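Local coordinates for ancylostoma secreted protein 1 (Necator americanus, PDB 3NT8) that is a secreted hookworm protein with two CAP domains, probably associated with the transition to parasitism by infective larvae, at residues A[37-42]-A[117-122]; A[133-138]-A[144-149]; A[239-244]-A[372-377]; A[259-264]-A[346-351]. One frame throughout, in Å; residues are numbered along the deposited sequence.

Interaction 1: A[37-42]-A[117-122]; sequences RQAFLD and VKIEPT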
loop_
_atom_site.group_PDB
_atom_site.type_symbol
_atom_site.label_atom_id
_atom_site.label_comp_id
_atom_site.label_asym_id
_atom_site.label_seq_id
_atom_site.Cartn_x
_atom_site.Cartn_y
_atom_site.Cartn_z
ATOM N N ARG A 37 -26.858 1.740 -7.285
ATOM C CA ARG A 37 -25.579 2.337 -7.050
ATOM C C ARG A 37 -25.577 2.957 -5.664
ATOM O O ARG A 37 -24.527 3.058 -5.042
ATOM C CB ARG A 37 -25.265 3.405 -8.068
ATOM C CG ARG A 37 -25.156 2.916 -9.451
ATOM C CD ARG A 37 -25.162 4.068 -10.450
ATOM N NE ARG A 37 -24.760 3.589 -11.775
ATOM C CZ ARG A 37 -25.630 3.257 -12.707
ATOM N NH1 ARG A 37 -26.925 3.442 -12.488
ATOM N NH2 ARG A 37 -25.187 2.805 -13.866
ATOM N N GLN A 38 -26.720 3.471 -5.230
ATOM C CA GLN A 38 -26.818 4.165 -3.983
ATOM C C GLN A 38 -26.814 3.090 -2.909
ATOM O O GLN A 38 -26.240 3.291 -1.905
ATOM C CB GLN A 38 -28.096 5.020 -3.987
ATOM C CG GLN A 38 -28.227 5.965 -2.783
ATOM C CD GLN A 38 -27.319 7.163 -2.929
ATOM O OE1 GLN A 38 -27.467 7.928 -3.891
ATOM N NE2 GLN A 38 -26.330 7.312 -2.032
ATOM N N ALA A 39 -27.379 1.906 -3.157
ATOM C CA ALA A 39 -27.342 0.868 -2.147
ATOM C C ALA A 39 -25.929 0.217 -1.960
ATOM O O ALA A 39 -25.565 -0.106 -0.859
ATOM C CB ALA A 39 -28.407 -0.165 -2.375
ATOM N N PHE A 40 -25.187 0.006 -3.039
ATOM C CA PHE A 40 -23.783 -0.343 -2.948
ATOM C C PHE A 40 -22.972 0.710 -2.203
ATOM O O PHE A 40 -22.206 0.390 -1.289
ATOM C CB PHE A 40 -23.184 -0.535 -4.337
ATOM C CG PHE A 40 -23.602 -1.815 -5.002
ATOM C CD1 PHE A 40 -23.308 -3.039 -4.427
ATOM C CD2 PHE A 40 -24.271 -1.783 -6.220
ATOM C CE1 PHE A 40 -23.695 -4.212 -5.081
ATOM C CE2 PHE A 40 -24.635 -2.911 -6.883
ATOM C CZ PHE A 40 -24.357 -4.131 -6.315
ATOM N N LEU A 41 -23.108 1.955 -2.612
ATOM C CA LEU A 41 -22.281 2.992 -2.048
ATOM C C LEU A 41 -22.559 3.215 -0.568
ATOM O O LEU A 41 -21.607 3.372 0.194
ATOM C CB LEU A 41 -22.451 4.271 -2.830
ATOM C CG LEU A 41 -21.564 5.446 -2.460
ATOM C CD1 LEU A 41 -20.111 5.146 -2.760
ATOM C CD2 LEU A 41 -22.062 6.724 -3.191
ATOM N N ASP A 42 -23.845 3.292 -0.178
ATOM C CA ASP A 42 -24.231 3.559 1.204
ATOM C C ASP A 42 -23.797 2.435 2.147
ATOM O O ASP A 42 -23.322 2.680 3.287
ATOM C CB ASP A 42 -25.768 3.723 1.289
ATOM C CG ASP A 42 -26.248 5.036 0.713
ATOM O OD1 ASP A 42 -25.402 5.921 0.398
ATOM O OD2 ASP A 42 -27.486 5.195 0.614
ATOM N N VAL A 117 -32.543 -7.293 -4.838
ATOM C CA VAL A 117 -32.741 -7.786 -3.449
ATOM C C VAL A 117 -31.592 -8.631 -2.943
ATOM O O VAL A 117 -31.507 -8.952 -1.742
ATOM C CB VAL A 117 -34.105 -8.479 -3.222
ATOM C CG1 VAL A 117 -35.240 -7.473 -3.584
ATOM C CG2 VAL A 117 -34.200 -9.784 -4.037
ATOM N N LYS A 118 -30.692 -8.950 -3.869
ATOM C CA LYS A 118 -29.499 -9.680 -3.518
ATOM C C LYS A 118 -28.317 -8.766 -3.216
ATOM O O LYS A 118 -27.206 -9.261 -2.912
ATOM C CB LYS A 118 -29.154 -10.673 -4.626
ATOM C CG LYS A 118 -30.023 -11.897 -4.624
ATOM C CD LYS A 118 -29.654 -12.873 -3.491
ATOM C CE LYS A 118 -30.681 -13.941 -3.357
ATOM N NZ LYS A 118 -30.292 -14.878 -2.274
ATOM N N ILE A 119 -28.521 -7.447 -3.284
ATOM C CA ILE A 119 -27.408 -6.549 -3.008
ATOM C C ILE A 119 -27.007 -6.589 -1.520
ATOM O O ILE A 119 -25.833 -6.635 -1.200
ATOM C CB ILE A 119 -27.649 -5.083 -3.451
ATOM C CG1 ILE A 119 -27.752 -4.953 -4.977
ATOM C CG2 ILE A 119 -26.473 -4.181 -2.913
ATOM C CD1 ILE A 119 -28.218 -3.522 -5.384
ATOM N N GLU A 120 -27.975 -6.572 -0.633
ATOM C CA GLU A 120 -27.710 -6.464 0.768
ATOM C C GLU A 120 -27.110 -7.735 1.355
ATOM O O GLU A 120 -26.140 -7.671 2.092
ATOM C CB GLU A 120 -28.970 -6.004 1.533
ATOM C CG GLU A 120 -28.685 -5.505 3.014
ATOM C CD GLU A 120 -28.395 -6.610 4.053
ATOM O OE1 GLU A 120 -28.852 -7.807 3.918
ATOM O OE2 GLU A 120 -27.712 -6.258 5.052
ATOM N N PRO A 121 -27.697 -8.893 1.024
ATOM C CA PRO A 121 -27.122 -10.097 1.564
ATOM C C PRO A 121 -25.764 -10.418 0.935
ATOM O O PRO A 121 -24.987 -11.118 1.562
ATOM C CB PRO A 121 -28.200 -11.179 1.264
ATOM C CG PRO A 121 -28.856 -10.664 0.016
ATOM C CD PRO A 121 -28.986 -9.161 0.346
ATOM N N THR A 122 -25.489 -9.944 -0.295
ATOM C CA THR A 122 -24.129 -10.087 -0.863
ATOM C C THR A 122 -23.082 -9.295 -0.059
ATOM O O THR A 122 -22.028 -9.819 0.336
ATOM C CB THR A 122 -24.032 -9.631 -2.322
ATOM O OG1 THR A 122 -24.911 -10.444 -3.079
ATOM C CG2 THR A 122 -22.609 -9.823 -2.875
#
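Ile119 lays its branched side chain over one face of the Phe40 ring, and this apolar pair makes up most of the contact between helix 34-52 and the first turn of helix 119-127. The methyl CG2 of Ile119 comes within 3.5 Å of CE1 of Phe40 and stands 3.9 Å from the ring centroid, 27° off the normal, a CH-pi contact displaced toward the rim. The other branch follows the ring further round: CG1 of Ile119 lies 3.7 Å from CZ of Phe40, and its terminal CD1 reaches 3.9 Å from CE2. A beta-branched residue suits this place because its two arms spread side by side over one face of the ring, here with the side chains crossing at about a right angle. The torsion that sets CG2 of Ile119 anti to the backbone N and CG1 beside it (chi1 -66°) presents both arms to the ring. Ala39 adds a looser touch, its CB 4.5 Å from CG2 of Ile119; so small a residue lets the helices come near at this level.

Further out, Phe40 also rests on Trp74, Val173 and Cys175 of the sheet. On the other helix Thr122 OG1 donates to Lys118 O at 2.6 Å, and the backbone N of Thr122 uses the same carbonyl, so two donors grip the oxygen in the turn that carries Ile119. Trp106 NE1 pairs with the threonine hydroxyl as well. With carbon alone meeting carbon across the interface, the two helices of this CAP domain are held here by dispersion and the exclusion of water.

Interaction 2: A[133-138]-A[144-149]; sequences NGVGPD and GGLFAF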
loop_
_atom_site.group_PDB
_atom_site.type_symbol
_atom_site.label_atom_id
_atom_site.label_comp_id
_atom_site.label_asym_id
_atom_site.label_seq_id
_atom_site.Cartn_x
_atom_site.Cartn_y
_atom_site.Cartn_z
ATOM N N ASN A 133 -14.587 -14.324 12.094
ATOM C CA ASN A 133 -13.179 -14.753 12.309
ATOM C C ASN A 133 -12.335 -13.900 13.262
ATOM O O ASN A 133 -11.456 -14.390 13.956
ATOM C CB ASN A 133 -12.463 -14.796 10.961
ATOM C CG ASN A 133 -13.089 -15.785 10.021
ATOM O OD1 ASN A 133 -13.039 -17.001 10.268
ATOM N ND2 ASN A 133 -13.705 -15.278 8.919
ATOM N N GLY A 134 -12.587 -12.602 13.239
ATOM C CA GLY A 134 -11.945 -11.672 14.142
ATOM C C GLY A 134 -10.860 -11.016 13.331
ATOM O O GLY A 134 -10.552 -11.478 12.245
ATOM N N VAL A 135 -10.306 -9.940 13.874
ATOM C CA VAL A 135 -9.231 -9.170 13.256
ATOM C C VAL A 135 -8.143 -9.025 14.345
ATOM O O VAL A 135 -8.452 -8.713 15.517
ATOM C CB VAL A 135 -9.731 -7.764 12.820
ATOM C CG1 VAL A 135 -8.606 -6.872 12.409
ATOM C CG2 VAL A 135 -10.757 -7.833 11.656
ATOM N N GLY A 136 -6.891 -9.283 13.951
ATOM C CA GLY A 136 -5.684 -9.065 14.765
ATOM C C GLY A 136 -5.476 -7.676 15.422
ATOM O O GLY A 136 -6.016 -6.664 14.950
ATOM N N PRO A 137 -4.675 -7.626 16.519
ATOM C CA PRO A 137 -4.607 -6.431 17.392
ATOM C C PRO A 137 -4.167 -5.107 16.691
ATOM O O PRO A 137 -4.494 -3.996 17.231
ATOM C CB PRO A 137 -3.625 -6.859 18.505
ATOM C CG PRO A 137 -2.705 -7.917 17.819
ATOM C CD PRO A 137 -3.686 -8.665 16.901
ATOM N N ASP A 138 -3.460 -5.210 15.542
ATOM C CA ASP A 138 -3.036 -4.045 14.768
ATOM C C ASP A 138 -3.911 -3.847 13.467
ATOM O O ASP A 138 -3.579 -3.054 12.596
ATOM C CB ASP A 138 -1.557 -4.145 14.409
ATOM C CG ASP A 138 -0.633 -4.220 15.637
ATOM O OD1 ASP A 138 -1.012 -3.723 16.736
ATOM O OD2 ASP A 138 0.492 -4.771 15.472
ATOM N N GLY A 144 -7.058 -15.784 6.925
ATOM C CA GLY A 144 -8.071 -16.537 7.642
ATOM C C GLY A 144 -9.503 -16.079 7.380
ATOM O O GLY A 144 -10.271 -15.957 8.341
ATOM N N GLY A 145 -9.884 -15.829 6.109
ATOM C CA GLY A 145 -11.297 -15.449 5.767
ATOM C C GLY A 145 -11.657 -13.957 5.843
ATOM O O GLY A 145 -12.830 -13.576 5.974
ATOM N N LEU A 146 -10.653 -13.080 5.779
ATOM C CA LEU A 146 -10.884 -11.611 5.764
ATOM C C LEU A 146 -10.786 -11.011 4.355
ATOM O O LEU A 146 -10.841 -9.774 4.155
ATOM C CB LEU A 146 -9.876 -10.921 6.727
ATOM C CG LEU A 146 -10.046 -11.266 8.227
ATOM C CD1 LEU A 146 -8.815 -10.874 9.038
ATOM C CD2 LEU A 146 -11.271 -10.746 8.884
ATOM N N PHE A 147 -10.598 -11.851 3.347
ATOM C CA PHE A 147 -10.374 -11.313 2.010
ATOM C C PHE A 147 -11.407 -10.283 1.599
ATOM O O PHE A 147 -11.072 -9.177 1.144
ATOM C CB PHE A 147 -10.388 -12.408 0.975
ATOM C CG PHE A 147 -10.174 -11.894 -0.430
ATOM C CD1 PHE A 147 -8.898 -11.535 -0.879
ATOM C CD2 PHE A 147 -11.250 -11.738 -1.288
ATOM C CE1 PHE A 147 -8.694 -11.037 -2.172
ATOM C CE2 PHE A 147 -11.045 -11.241 -2.601
ATOM C CZ PHE A 147 -9.779 -10.877 -3.013
ATOM N N ALA A 148 -12.667 -10.666 1.687
ATOM C CA ALA A 148 -13.736 -9.862 1.200
ATOM C C ALA A 148 -13.978 -8.630 2.101
ATOM O O ALA A 148 -14.255 -7.576 1.591
ATOM C CB ALA A 148 -15.021 -10.756 1.041
ATOM N N PHE A 149 -13.803 -8.778 3.413
ATOM C CA PHE A 149 -13.901 -7.690 4.373
ATOM C C PHE A 149 -12.811 -6.650 4.196
ATOM O O PHE A 149 -13.126 -5.477 4.288
ATOM C CB PHE A 149 -13.920 -8.246 5.818
ATOM C CG PHE A 149 -13.746 -7.182 6.917
ATOM C CD1 PHE A 149 -14.836 -6.438 7.355
ATOM C CD2 PHE A 149 -12.494 -6.947 7.515
ATOM C CE1 PHE A 149 -14.704 -5.459 8.369
ATOM C CE2 PHE A 149 -12.329 -5.971 8.555
ATOM C CZ PHE A 149 -13.430 -5.219 8.975
#
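Val135 turns one methyl toward two residues of 144-149: its CG2 sits 3.9 Å from CE2 of Phe149 and 4.1 Å from CD2 of Leu146. The valine holds CG1 anti to the backbone N (chi1 170°), which leaves CG2 as the branch directed at both neighbours. Those neighbours differ in their first torsion. Phe149 has CG anti to the backbone N (chi1 169°), carrying the ring out from the start of helix 147-153 to cross the valine at about a right angle, whereas Leu146 sets CG anti to the carbonyl carbon and brings its end near the backbone of the other segment. There CD2 of Leu146 lies 3.5 Å from Gly134 O and CD1 3.7 Å from the same oxygen, van der Waals contacts rather than polar ones.

At the exposed end Asn133 spreads its amide beside the backbone of Gly144 and Gly145. CG of Asn133 is 3.3 Å from Gly144 O, and ND2 is 3.5 Å from Gly145 O. The ND2 approach is not a hydrogen bond; the amide's polar partner is Gly129 O, in the asparagine's own helix. Glycine fits at 145 because, at its positive phi, a side chain would collide with both the preceding carbonyl and ND2 of Asn133. Gly134, likewise at positive phi (101°), is the residue at which the chain leaves helix 129-133.

Behind the apolar cluster, Trp127 meets the Phe149 ring edge-to-face and Ala130 touches both Val135 and Phe149. What results is a short loop linking two helices in a CAP domain, its two ends drawn together over a small hydrophobic core.

Interaction 3: A[239-244]-A[372-377]; sequences DTFLSV and CAVVFC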
loop_
_atom_site.group_PDB
_atom_site.type_symbol
_atom_site.label_atom_id
_atom_site.label_comp_id
_atom_site.label_asym_id
_atom_site.label_seq_id
_atom_site.Cartn_x
_atom_site.Cartn_y
_atom_site.Cartn_z
ATOM N N ASP A 239 8.770 11.810 -4.766
ATOM C CA ASP A 239 8.615 12.276 -3.371
ATOM C C ASP A 239 7.994 11.209 -2.458
ATOM O O ASP A 239 8.255 11.188 -1.271
ATOM C CB ASP A 239 7.777 13.531 -3.293
ATOM C CG ASP A 239 8.387 14.703 -4.029
ATOM O OD1 ASP A 239 9.645 14.833 -4.074
ATOM O OD2 ASP A 239 7.584 15.522 -4.537
ATOM N N THR A 240 7.150 10.349 -3.002
ATOM C CA THR A 240 6.692 9.250 -2.229
ATOM C C THR A 240 7.839 8.332 -1.775
ATOM O O THR A 240 8.025 8.111 -0.570
ATOM C CB THR A 240 5.598 8.496 -2.936
ATOM O OG1 THR A 240 4.542 9.416 -3.205
ATOM C CG2 THR A 240 5.042 7.431 -2.035
ATOM N N PHE A 241 8.618 7.809 -2.717
ATOM C CA PHE A 241 9.765 6.964 -2.351
ATOM C C PHE A 241 10.687 7.652 -1.381
ATOM O O PHE A 241 11.134 7.007 -0.424
ATOM C CB PHE A 241 10.584 6.525 -3.565
ATOM C CG PHE A 241 9.987 5.357 -4.343
ATOM C CD1 PHE A 241 9.937 4.085 -3.790
ATOM C CD2 PHE A 241 9.555 5.522 -5.659
ATOM C CE1 PHE A 241 9.411 2.976 -4.507
ATOM C CE2 PHE A 241 9.026 4.436 -6.385
ATOM C CZ PHE A 241 8.973 3.178 -5.816
ATOM N N LEU A 242 10.984 8.939 -1.630
ATOM C CA LEU A 242 12.017 9.644 -0.924
ATOM C C LEU A 242 11.592 9.908 0.506
ATOM O O LEU A 242 12.391 9.683 1.418
ATOM C CB LEU A 242 12.459 10.912 -1.671
ATOM C CG LEU A 242 13.617 11.735 -1.107
ATOM C CD1 LEU A 242 14.919 10.982 -1.156
ATOM C CD2 LEU A 242 13.765 13.122 -1.812
ATOM N N SER A 243 10.348 10.370 0.692
ATOM C CA SER A 243 9.799 10.657 2.008
ATOM C C SER A 243 9.596 9.377 2.813
ATOM O O SER A 243 9.922 9.367 3.994
ATOM C CB SER A 243 8.473 11.408 1.935
ATOM O OG SER A 243 7.525 10.602 1.244
ATOM N N VAL A 244 9.038 8.329 2.193
ATOM C CA VAL A 244 8.877 7.047 2.894
ATOM C C VAL A 244 10.227 6.461 3.319
ATOM O O VAL A 244 10.372 5.975 4.437
ATOM C CB VAL A 244 8.029 6.019 2.120
ATOM C CG1 VAL A 244 7.947 4.695 2.924
ATOM C CG2 VAL A 244 6.603 6.551 1.881
ATOM N N CYS A 372 14.221 5.636 -8.247
ATOM C CA CYS A 372 13.299 4.499 -8.366
ATOM C C CYS A 372 12.521 4.526 -9.681
ATOM O O CYS A 372 12.474 5.564 -10.355
ATOM C CB CYS A 372 12.320 4.487 -7.202
ATOM S SG CYS A 372 13.093 4.339 -5.602
ATOM N N ALA A 373 11.891 3.395 -10.022
ATOM C CA ALA A 373 10.997 3.330 -11.169
ATOM C C ALA A 373 9.775 2.488 -10.879
ATOM O O ALA A 373 9.849 1.550 -10.147
ATOM C CB ALA A 373 11.730 2.806 -12.407
ATOM N N VAL A 374 8.628 2.846 -11.452
ATOM C CA VAL A 374 7.447 1.996 -11.400
ATOM C C VAL A 374 6.987 1.843 -12.857
ATOM O O VAL A 374 6.634 2.838 -13.534
ATOM C CB VAL A 374 6.273 2.599 -10.538
ATOM C CG1 VAL A 374 5.097 1.641 -10.469
ATOM C CG2 VAL A 374 6.668 2.872 -9.102
ATOM N N VAL A 375 6.987 0.598 -13.336
ATOM C CA VAL A 375 6.796 0.311 -14.778
ATOM C C VAL A 375 5.550 -0.560 -14.891
ATOM O O VAL A 375 5.400 -1.551 -14.124
ATOM C CB VAL A 375 8.025 -0.424 -15.433
ATOM C CG1 VAL A 375 7.855 -0.528 -16.975
ATOM C CG2 VAL A 375 9.305 0.324 -15.180
ATOM N N PHE A 376 4.644 -0.197 -15.803
ATOM C CA PHE A 376 3.459 -1.056 -16.022
ATOM C C PHE A 376 3.822 -2.139 -17.021
ATOM O O PHE A 376 3.979 -1.876 -18.213
ATOM C CB PHE A 376 2.246 -0.279 -16.490
ATOM C CG PHE A 376 1.754 0.797 -15.514
ATOM C CD1 PHE A 376 1.844 0.626 -14.138
ATOM C CD2 PHE A 376 1.139 1.936 -15.988
ATOM C CE1 PHE A 376 1.372 1.606 -13.257
ATOM C CE2 PHE A 376 0.667 2.922 -15.113
ATOM C CZ PHE A 376 0.800 2.732 -13.721
ATOM N N CYS A 377 3.990 -3.360 -16.530
ATOM C CA CYS A 377 4.309 -4.464 -17.391
ATOM C C CYS A 377 2.993 -5.199 -17.672
ATOM O O CYS A 377 1.994 -4.986 -16.968
ATOM C CB CYS A 377 5.364 -5.345 -16.736
ATOM S SG CYS A 377 7.017 -4.525 -16.532
#
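Phe241 of helix 235-253 packs its ring on Cys372 of strand 369-376, part of the alpha-beta-alpha layering of the CAP fold, in which helices lie against a central sheet. The tight part combines a CH-pi contact, CB of Cys372 being 3.3 Å from CD2 of Phe241, with a sulfur-aromatic one, SG of Cys372 lying 3.6 Å from the ring centroid and only 18° off the normal. CB and SG thus share a single face, CB toward the CD2-CE2 rim and SG closer to CG and CD1. The cysteine places SG beside its backbone N (chi1 -60°), laying the CB-SG bond along the ring. The sulfur is also tied to Cys385 of the adjacent strand 381-388, a disulfide that restricts its rotation and probably stiffens the surface on which the phenylalanine packs.

The looser part lies at the ring's edge. Val374, two residues on and therefore on the same side of the strand, offers CG2 near the ring plane, 3.9 Å from CE2 of Phe241, and the two side chains meet at a slant. A beta-branched valine suits an extended strand and supplies a compact apolar surface there. Ala322 and Ser326 of helix 318-330 also touch the phenylalanine, which is buried.

The side of the helix facing away from the sheet is more exposed: Asp239 lies at the surface, its OD1 accepting from Gln226, while Ser243 folds back onto its own helix. The hydroxyl OG of Ser243 donates to Asp239 O at 2.7 Å in the carbonyl plane, and that oxygen also receives the backbone N of Ser243.

Interaction 4: A[259-264]-A[346-351]; sequences DALGGN and TALWNR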
loop_
_atom_site.group_PDB
_atom_site.type_symbol
_atom_site.label_atom_id
_atom_site.label_comp_id
_atom_site.label_asym_id
_atom_site.label_seq_id
_atom_site.Cartn_x
_atom_site.Cartn_y
_atom_site.Cartn_z
ATOM N N ASP A 259 11.918 -4.497 16.449
ATOM C CA ASP A 259 12.741 -5.527 15.874
ATOM C C ASP A 259 12.166 -6.851 16.324
ATOM O O ASP A 259 11.953 -7.061 17.542
ATOM C CB ASP A 259 14.165 -5.368 16.355
ATOM C CG ASP A 259 15.172 -6.311 15.627
ATOM O OD1 ASP A 259 14.758 -7.388 15.187
ATOM O OD2 ASP A 259 16.378 -5.982 15.497
ATOM N N ALA A 260 11.910 -7.762 15.381
ATOM C CA ALA A 260 11.373 -9.096 15.747
ATOM C C ALA A 260 12.340 -9.900 16.622
ATOM O O ALA A 260 11.940 -10.895 17.222
ATOM C CB ALA A 260 11.017 -9.923 14.520
ATOM N N LEU A 261 13.613 -9.497 16.655
ATOM C CA LEU A 261 14.619 -10.216 17.427
ATOM C C LEU A 261 14.825 -9.677 18.844
ATOM O O LEU A 261 15.565 -10.279 19.653
ATOM C CB LEU A 261 15.927 -10.359 16.656
ATOM C CG LEU A 261 15.848 -11.456 15.587
ATOM C CD1 LEU A 261 17.116 -11.439 14.878
ATOM C CD2 LEU A 261 15.624 -12.850 16.219
ATOM N N GLY A 262 14.143 -8.574 19.150
ATOM C CA GLY A 262 14.041 -8.116 20.534
ATOM C C GLY A 262 14.041 -6.597 20.639
ATOM O O GLY A 262 14.979 -5.953 20.189
ATOM N N GLY A 263 12.984 -6.031 21.239
ATOM C CA GLY A 263 12.943 -4.599 21.551
ATOM C C GLY A 263 12.899 -3.807 20.268
ATOM O O GLY A 263 12.281 -4.248 19.283
ATOM N N ASN A 264 13.570 -2.648 20.267
ATOM C CA ASN A 264 13.703 -1.844 19.063
ATOM C C ASN A 264 15.100 -1.989 18.469
ATOM O O ASN A 264 16.053 -2.353 19.176
ATOM C CB ASN A 264 13.412 -0.356 19.301
ATOM C CG ASN A 264 11.882 -0.049 19.551
ATOM O OD1 ASN A 264 10.992 -0.826 19.244
ATOM N ND2 ASN A 264 11.627 1.076 20.142
ATOM N N THR A 346 25.660 -13.939 7.332
ATOM C CA THR A 346 25.233 -15.021 6.465
ATOM C C THR A 346 24.268 -15.911 7.256
ATOM O O THR A 346 23.347 -16.460 6.671
ATOM C CB THR A 346 26.452 -15.822 5.808
ATOM O OG1 THR A 346 27.215 -16.488 6.811
ATOM C CG2 THR A 346 27.386 -14.868 5.084
ATOM N N ALA A 347 24.452 -16.002 8.583
ATOM C CA ALA A 347 23.541 -16.728 9.473
ATOM C C ALA A 347 22.106 -16.168 9.468
ATOM O O ALA A 347 21.135 -16.964 9.427
ATOM C CB ALA A 347 24.089 -16.802 10.903
ATOM N N LEU A 348 21.971 -14.832 9.519
ATOM C CA LEU A 348 20.635 -14.183 9.399
ATOM C C LEU A 348 20.085 -14.219 7.989
ATOM O O LEU A 348 18.870 -14.231 7.791
ATOM C CB LEU A 348 20.661 -12.714 9.828
ATOM C CG LEU A 348 20.751 -12.345 11.293
ATOM C CD1 LEU A 348 21.037 -10.879 11.297
ATOM C CD2 LEU A 348 19.492 -12.605 12.070
ATOM N N TRP A 349 20.981 -14.152 7.014
ATOM C CA TRP A 349 20.612 -14.198 5.582
ATOM C C TRP A 349 20.002 -15.566 5.225
ATOM O O TRP A 349 18.907 -15.662 4.629
ATOM C CB TRP A 349 21.849 -13.962 4.700
ATOM C CG TRP A 349 21.495 -13.734 3.261
ATOM C CD1 TRP A 349 21.198 -14.695 2.326
ATOM C CD2 TRP A 349 21.363 -12.462 2.595
ATOM N NE1 TRP A 349 20.903 -14.102 1.126
ATOM C CE2 TRP A 349 20.992 -12.733 1.260
ATOM C CE3 TRP A 349 21.497 -11.129 3.006
ATOM C CZ2 TRP A 349 20.772 -11.720 0.323
ATOM C CZ3 TRP A 349 21.293 -10.134 2.079
ATOM C CH2 TRP A 349 20.931 -10.433 0.754
ATOM N N ASN A 350 20.698 -16.626 5.625
ATOM C CA ASN A 350 20.345 -17.953 5.188
ATOM C C ASN A 350 19.189 -18.568 5.975
ATOM O O ASN A 350 18.934 -19.773 5.883
ATOM C CB ASN A 350 21.590 -18.833 5.224
ATOM C CG ASN A 350 22.661 -18.336 4.290
ATOM O OD1 ASN A 350 22.371 -17.765 3.222
ATOM N ND2 ASN A 350 23.914 -18.563 4.667
ATOM N N ARG A 351 18.494 -17.735 6.752
ATOM C CA ARG A 351 17.368 -18.218 7.547
ATOM C C ARG A 351 16.272 -18.702 6.607
ATOM O O ARG A 351 15.986 -18.076 5.593
ATOM C CB ARG A 351 16.845 -17.138 8.511
ATOM C CG ARG A 351 17.563 -17.087 9.848
ATOM C CD ARG A 351 17.046 -15.942 10.710
ATOM N NE ARG A 351 17.097 -14.651 10.011
ATOM C CZ ARG A 351 16.534 -13.535 10.483
ATOM N NH1 ARG A 351 15.916 -13.550 11.663
ATOM N NH2 ARG A 351 16.608 -12.389 9.813
#
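The side chains of Leu261 and Leu348 run antiparallel, meeting through one methyl each where CD1 of Leu261 lies 3.9 Å from CD2 of Leu348. Arg351 likewise extends against the run of Leu261, and its NH1 stands 4.0 Å from the same CD1, obliquely to the guanidinium. Within 346-351 the leucine already covers the arginine's flat group: CD2 of Leu348 rests 3.5 Å above the guanidinium plane, over its centre. One methyl thus meets both the flat cation and the incoming leucine.

The arginine is held by its own helix end. The side chain bends at chi3 (-54°), bringing NE back to Leu348 O at 2.9 Å, in the carbonyl plane and on a lone pair, with an N-H...O angle of 163°. NH1 and NH2 donate further to Tyr336 O and Gly337 O, so a long, multiply donating residue suits this place, joining the end of helix 346-349 to a neighbouring loop.

On the other side, Leu261 projects from a type I turn spanning Asp259 to Gly262. Its backbone N donates to Asp259 OD1 at 2.8 Å, from above the carboxylate plane; Val338 N uses that oxygen as well, and Gly339 N binds OD2. Gly262, with phi of 145°, occupies a conformation that would press a side chain against the preceding carbonyl. This small surface contact of the second CAP domain pairs an Asx turn within a beta turn with a short helix whose last turn is bonded by NE of an arginine just beyond it.

In the fold
Following the chain from its N terminus, interaction 1 closes a loop of 74 residues, bringing helix 119-127 back against helix 34-52 in the first CAP domain. Interaction 2 comes next in series and closes a short loop between helices 129-133 and 147-153; its centre lies about 22 Å from that of interaction 1. In the second CAP domain, interaction 3 spans 127 intervening residues to join helix 235-253 to strand 369-376, and interaction 4 is nested inside that loop, tying the turn at 259-264 to helix 346-349. Their centres are about 27 Å apart. None of the four touches another, and no two cross.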